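Local coordinates for pumilio domain-containing protein 7 (Caenorhabditis elegans, PDB 3V71) that binds a consensus sequence in the 3'-untranslated regions of messenger RNAs and modulates their expression and stability, acting in oocyte formation and early embryonic divisions, at residues 57-62 with 91-96; 97-102 with 129-134. All blocks are in the same frame, centred on the assembly; numbering follows the deposited sequence.

Contact 1: residues 57-62 with 91-96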
loop_
_atom_site.group_PDB
_atom_site.type_symbol
_atom_site.label_atom_id
_atom_site.label_comp_id
_atom_site.label_asym_id
_atom_site.label_seq_id
_atom_site.Cartn_x
_atom_site.Cartn_y
_atom_site.Cartn_z
ATOM N N GLU A 57 34.355 14.815 -0.168
ATOM C CA GLU A 57 35.201 15.473 -1.157
ATOM C C GLU A 57 35.122 14.783 -2.519
ATOM O O GLU A 57 35.158 15.445 -3.554
ATOM C CB GLU A 57 36.652 15.549 -0.678
ATOM C CG GLU A 57 37.372 14.206 -0.634
ATOM C CD GLU A 57 38.779 14.297 -0.041
ATOM O OE1 GLU A 57 39.074 15.294 0.663
ATOM O OE2 GLU A 57 39.588 13.366 -0.281
ATOM N N SER A 58 34.995 13.458 -2.514
ATOM C CA SER A 58 34.990 12.680 -3.749
ATOM C C SER A 58 33.639 12.036 -4.045
ATOM O O SER A 58 33.083 11.308 -3.226
ATOM C CB SER A 58 36.077 11.602 -3.701
ATOM O OG SER A 58 35.947 10.683 -4.774
ATOM N N THR A 59 33.123 12.294 -5.236
ATOM C CA THR A 59 31.861 11.704 -5.658
ATOM C C THR A 59 31.941 10.181 -5.679
ATOM O O THR A 59 31.057 9.488 -5.175
ATOM C CB THR A 59 31.459 12.222 -7.049
ATOM O OG1 THR A 59 30.884 13.527 -6.917
ATOM C CG2 THR A 59 30.452 11.285 -7.708
ATOM N N THR A 60 33.011 9.669 -6.268
ATOM C CA THR A 60 33.220 8.237 -6.372
ATOM C C THR A 60 33.235 7.573 -5.002
ATOM O O THR A 60 32.586 6.556 -4.778
ATOM C CB THR A 60 34.554 7.955 -7.057
ATOM O OG1 THR A 60 34.577 8.602 -8.335
ATOM C CG2 THR A 60 34.772 6.459 -7.221
ATOM N N LEU A 61 33.988 8.150 -4.080
ATOM C CA LEU A 61 34.167 7.522 -2.785
ATOM C C LEU A 61 32.889 7.600 -1.984
ATOM O O LEU A 61 32.540 6.666 -1.266
ATOM C CB LEU A 61 35.318 8.175 -2.022
ATOM C CG LEU A 61 36.608 7.350 -1.951
ATOM C CD1 LEU A 61 37.253 7.183 -3.319
ATOM C CD2 LEU A 61 37.577 8.000 -0.989
ATOM N N PHE A 62 32.196 8.724 -2.118
ATOM C CA PHE A 62 30.967 8.963 -1.381
ATOM C C PHE A 62 29.863 8.024 -1.850
ATOM O O PHE A 62 29.193 7.381 -1.043
ATOM C CB PHE A 62 30.533 10.418 -1.538
ATOM C CG PHE A 62 29.127 10.675 -1.098
ATOM C CD1 PHE A 62 28.853 11.069 0.200
ATOM C CD2 PHE A 62 28.069 10.511 -1.984
ATOM C CE1 PHE A 62 27.553 11.301 0.607
ATOM C CE2 PHE A 62 26.766 10.737 -1.582
ATOM C CZ PHE A 62 26.507 11.134 -0.284
ATOM N N LEU A 91 23.762 16.995 -0.552
ATOM C CA LEU A 91 22.814 17.144 -1.641
ATOM C C LEU A 91 23.530 17.105 -2.978
ATOM O O LEU A 91 23.160 16.347 -3.871
ATOM C CB LEU A 91 22.061 18.466 -1.488
ATOM C CG LEU A 91 20.854 18.655 -2.398
ATOM C CD1 LEU A 91 20.017 17.389 -2.405
ATOM C CD2 LEU A 91 20.039 19.836 -1.925
ATOM N N ARG A 92 24.556 17.933 -3.112
ATOM C CA ARG A 92 25.272 18.039 -4.368
ATOM C C ARG A 92 25.838 16.696 -4.759
ATOM O O ARG A 92 25.738 16.284 -5.910
ATOM C CB ARG A 92 26.410 19.047 -4.257
ATOM C CG ARG A 92 27.197 19.191 -5.546
ATOM C CD ARG A 92 28.234 20.295 -5.461
ATOM N NE ARG A 92 29.321 19.968 -4.546
ATOM C CZ ARG A 92 30.205 18.997 -4.760
ATOM N NH1 ARG A 92 30.109 18.242 -5.853
ATOM N NH2 ARG A 92 31.178 18.770 -3.878
ATOM N N GLN A 93 26.432 16.019 -3.783
ATOM C CA GLN A 93 27.123 14.758 -4.018
ATOM C C GLN A 93 26.172 13.636 -4.395
ATOM O O GLN A 93 26.513 12.768 -5.200
ATOM C CB GLN A 93 27.952 14.366 -2.796
ATOM C CG GLN A 93 29.274 15.113 -2.697
ATOM C CD GLN A 93 30.149 14.923 -3.926
ATOM O OE1 GLN A 93 29.848 15.433 -5.007
ATOM N NE2 GLN A 93 31.240 14.187 -3.763
ATOM N N MET A 94 24.983 13.652 -3.807
ATOM C CA MET A 94 23.950 12.708 -4.189
ATOM C C MET A 94 23.607 12.885 -5.660
ATOM O O MET A 94 23.647 11.936 -6.443
ATOM C CB MET A 94 22.707 12.905 -3.330
ATOM C CG MET A 94 22.920 12.542 -1.873
ATOM S SD MET A 94 21.382 12.495 -0.936
ATOM C CE MET A 94 20.921 14.226 -0.968
ATOM N N ILE A 95 23.289 14.115 -6.033
ATOM C CA ILE A 95 22.936 14.428 -7.409
ATOM C C ILE A 95 24.078 14.162 -8.391
ATOM O O ILE A 95 23.890 13.483 -9.401
ATOM C CB ILE A 95 22.454 15.871 -7.531
ATOM C CG1 ILE A 95 21.224 16.069 -6.638
ATOM C CG2 ILE A 95 22.153 16.198 -8.976
ATOM C CD1 ILE A 95 20.479 17.360 -6.866
ATOM N N ASP A 96 25.262 14.685 -8.083
ATOM C CA ASP A 96 26.421 14.517 -8.957
ATOM C C ASP A 96 26.863 13.059 -9.089
ATOM O O ASP A 96 27.605 12.708 -10.009
ATOM C CB ASP A 96 27.588 15.388 -8.484
ATOM C CG ASP A 96 27.342 16.872 -8.721
ATOM O OD1 ASP A 96 26.409 17.215 -9.490
ATOM O OD2 ASP A 96 28.090 17.693 -8.141
#
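Gln-93 meets Thr-59 through polar atoms and Phe-62 through its aliphatic stem, and it loses more surface to the other segment than any other residue of the contact. In the polar part, Thr-59 OG1 donates a hydrogen bond to Gln-93 OE1 over 2.9 Å. The hydroxyl approaches from the side of the carbonyl, with a C=O...OG1 angle of 103°, and is tilted from the carbonyl plane. The Gln-93 chain folds at its second torsion (chi2 -57°), which carries the amide over to the start of helix 59-66.

The apolar part centres on the Phe-62 ring. Gln-93 CB sits over one face of the Phe-62 ring, 4.0 Å from its centroid and near the ring normal, a CH-pi contact displaced toward the rim. The Phe-62 ring reaches this place with its CG anti to the backbone N (chi1 166°), and Phe-62 CZ comes to 4.2 Å from Met-94 CG. At the border, Thr-59 CG2 packs 3.9 Å from Asp-96 O.

Two further interactions lie within the segments. Ser-58 is the N-cap of helix 59-66, its OG accepting from Leu-61 N at 3.3 Å. Arg-92 NH1 forms a salt bridge with Asp-96 OD2, at the edge of the guanidinium and on the anti lone pair of the oxygen; Arg-92 NH2 is also paired with Glu-89.

The contact thus sets the first turn of helix 59-66 against the last turns of helix 84-96. On from this helix, Leu-91 and Ile-95 reach helix 121-132, while Leu-91 and Met-94 touch Phe-119.

Contact 2: residues 97-102 with 129-134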
loop_
_atom_site.group_PDB
_atom_site.type_symbol
_atom_site.label_atom_id
_atom_site.label_comp_id
_atom_site.label_asym_id
_atom_site.label_seq_id
_atom_site.Cartn_x
_atom_site.Cartn_y
_atom_site.Cartn_z
ATOM N N GLY A 97 26.400 12.216 -8.169
ATOM C CA GLY A 97 26.722 10.803 -8.205
ATOM C C GLY A 97 25.533 9.927 -8.557
ATOM O O GLY A 97 25.410 8.807 -8.054
ATOM N N GLY A 98 24.650 10.425 -9.417
ATOM C CA GLY A 98 23.488 9.661 -9.842
ATOM C C GLY A 98 22.490 9.376 -8.733
ATOM O O GLY A 98 22.582 8.358 -8.047
ATOM N N LEU A 99 21.527 10.276 -8.562
ATOM C CA LEU A 99 20.521 10.120 -7.517
ATOM C C LEU A 99 19.624 8.909 -7.757
ATOM O O LEU A 99 19.267 8.194 -6.824
ATOM C CB LEU A 99 19.660 11.374 -7.405
ATOM C CG LEU A 99 18.605 11.252 -6.304
ATOM C CD1 LEU A 99 19.271 10.915 -4.978
ATOM C CD2 LEU A 99 17.771 12.519 -6.188
ATOM N N LEU A 100 19.255 8.698 -9.016
ATOM C CA LEU A 100 18.424 7.564 -9.397
ATOM C C LEU A 100 19.064 6.231 -9.027
ATOM O O LEU A 100 18.430 5.397 -8.388
ATOM C CB LEU A 100 18.136 7.603 -10.893
ATOM C CG LEU A 100 17.530 6.329 -11.479
ATOM C CD1 LEU A 100 16.270 5.939 -10.726
ATOM C CD2 LEU A 100 17.247 6.516 -12.955
ATOM N N ALA A 101 20.312 6.031 -9.439
ATOM C CA ALA A 101 21.043 4.806 -9.118
ATOM C C ALA A 101 21.193 4.577 -7.610
ATOM O O ALA A 101 21.458 3.457 -7.170
ATOM C CB ALA A 101 22.406 4.815 -9.786
ATOM N N MET A 102 21.039 5.637 -6.821
ATOM C CA MET A 102 21.045 5.506 -5.372
ATOM C C MET A 102 19.743 4.879 -4.927
ATOM O O MET A 102 19.708 4.044 -4.034
ATOM C CB MET A 102 21.210 6.865 -4.696
ATOM C CG MET A 102 22.626 7.431 -4.763
ATOM S SD MET A 102 22.885 8.875 -3.704
ATOM C CE MET A 102 22.610 8.195 -2.068
ATOM N N GLN A 129 12.598 17.870 -6.396
ATOM C CA GLN A 129 12.734 18.426 -7.728
ATOM C C GLN A 129 13.445 17.406 -8.598
ATOM O O GLN A 129 13.074 17.184 -9.749
ATOM C CB GLN A 129 13.532 19.727 -7.689
ATOM C CG GLN A 129 12.679 20.977 -7.502
ATOM C CD GLN A 129 11.774 21.251 -8.700
ATOM O OE1 GLN A 129 10.546 21.132 -8.613
ATOM N NE2 GLN A 129 12.380 21.622 -9.827
ATOM N N GLU A 130 14.460 16.769 -8.024
ATOM C CA GLU A 130 15.302 15.827 -8.754
ATOM C C GLU A 130 14.567 14.541 -9.125
ATOM O O GLU A 130 14.618 14.103 -10.271
ATOM C CB GLU A 130 16.560 15.516 -7.944
ATOM C CG GLU A 130 17.565 14.639 -8.666
ATOM C CD GLU A 130 18.139 15.289 -9.915
ATOM O OE1 GLU A 130 17.641 16.370 -10.309
ATOM O OE2 GLU A 130 19.091 14.715 -10.500
ATOM N N LEU A 131 13.883 13.944 -8.155
ATOM C CA LEU A 131 13.095 12.740 -8.407
ATOM C C LEU A 131 12.095 12.942 -9.528
ATOM O O LEU A 131 11.995 12.128 -10.438
ATOM C CB LEU A 131 12.334 12.336 -7.154
ATOM C CG LEU A 131 13.224 12.048 -5.952
ATOM C CD1 LEU A 131 12.385 11.950 -4.689
ATOM C CD2 LEU A 131 14.045 10.778 -6.182
ATOM N N SER A 132 11.349 14.034 -9.443
ATOM C CA SER A 132 10.313 14.348 -10.418
ATOM C C SER A 132 10.759 14.106 -11.857
ATOM O O SER A 132 9.959 13.728 -12.710
ATOM C CB SER A 132 9.856 15.796 -10.242
ATOM O OG SER A 132 10.949 16.611 -9.883
ATOM N N THR A 133 12.045 14.302 -12.117
ATOM C CA THR A 133 12.575 14.214 -13.471
ATOM C C THR A 133 12.878 12.782 -13.882
ATOM O O THR A 133 13.330 12.537 -14.998
ATOM C CB THR A 133 13.871 15.015 -13.597
ATOM O OG1 THR A 133 14.961 14.237 -13.082
ATOM C CG2 THR A 133 13.763 16.323 -12.819
ATOM N N PHE A 134 12.653 11.837 -12.978
ATOM C CA PHE A 134 12.934 10.440 -13.283
ATOM C C PHE A 134 11.780 9.813 -14.030
ATOM O O PHE A 134 10.753 10.456 -14.262
ATOM C CB PHE A 134 13.205 9.643 -12.010
ATOM C CG PHE A 134 14.410 10.105 -11.260
ATOM C CD1 PHE A 134 15.391 10.848 -11.898
ATOM C CD2 PHE A 134 14.564 9.808 -9.917
ATOM C CE1 PHE A 134 16.503 11.286 -11.213
ATOM C CE2 PHE A 134 15.674 10.243 -9.220
ATOM C CZ PHE A 134 16.648 10.981 -9.868
#
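Phe-134 is pressed against Leu-99 and Leu-100, and the two leucines meet different parts of its ring. Leu-100 CB lies over one face of the Phe-134 ring, 3.9 Å from its centroid and only 15° off the normal, as expected of a CH-pi contact. Leu-99 CB comes instead to the edge, near the ring plane, 3.9 Å from Phe-134 CZ. Beyond the ring, the Leu-99 and Glu-130 side chains slide past each other in opposite directions, with Leu-99 CD2 against Glu-130 CG and CB, and Leu-99 CD2 approaches Leu-131 CD2 at 4.1 Å. With CG anti to the backbone N (chi1 -179°), the Leu-99 side chain extends toward the end of helix 121-132. No hydrogen bond crosses between the segments.

In the next shell, the opposite face of the Phe-134 ring rests on its own chain, with Glu-130 O and Leu-131 CA each about 3.5 Å above the plane. The ring is therefore sandwiched between the helix end it follows and Leu-100. The turn holding it there closes by a backbone bond from Phe-134 N to Leu-131 O, while Glu-130 O accepts from both Thr-133 N and Thr-133 OG1, the hydroxyl at 2.8 Å in the carbonyl plane. An alanine at Phe-134 removes the ring that Leu-100 CB and Leu-99 CB pack against, and a gap would probably open between helix 99-103 and the turn after helix 121-132.

Farther out, Phe-134 and Leu-131 touch Met-139 of helix 136-141. The contact lies near the predicted boundary of Pumilio repeats 3 and 4, in the PUF fold of three-helix repeats stacked into a curved, all-helical array.

How the contacts relate
Contacts 1 and 2 are consecutive along the chain, the first closing at Asp-96 where the second begins at Gly-97, and their centres are 13 Å apart. In each, the start of a short helix meets the end of a longer, later helix, or in contact 2 also the turn after it, so a similar pairing recurs one step on. They also touch directly: Ile-95 CG2 lies 3.7 Å from Glu-130 OE2, Thr-59 CG2 is 3.8 Å from Gly-97 CA, and Met-94 CA is 4.0 Å from Met-102 SD. Neither reaches the bound RNA, whose nearest atom is about 21 Å from contact 1 and about 14 Å from contact 2; both join helices within the array.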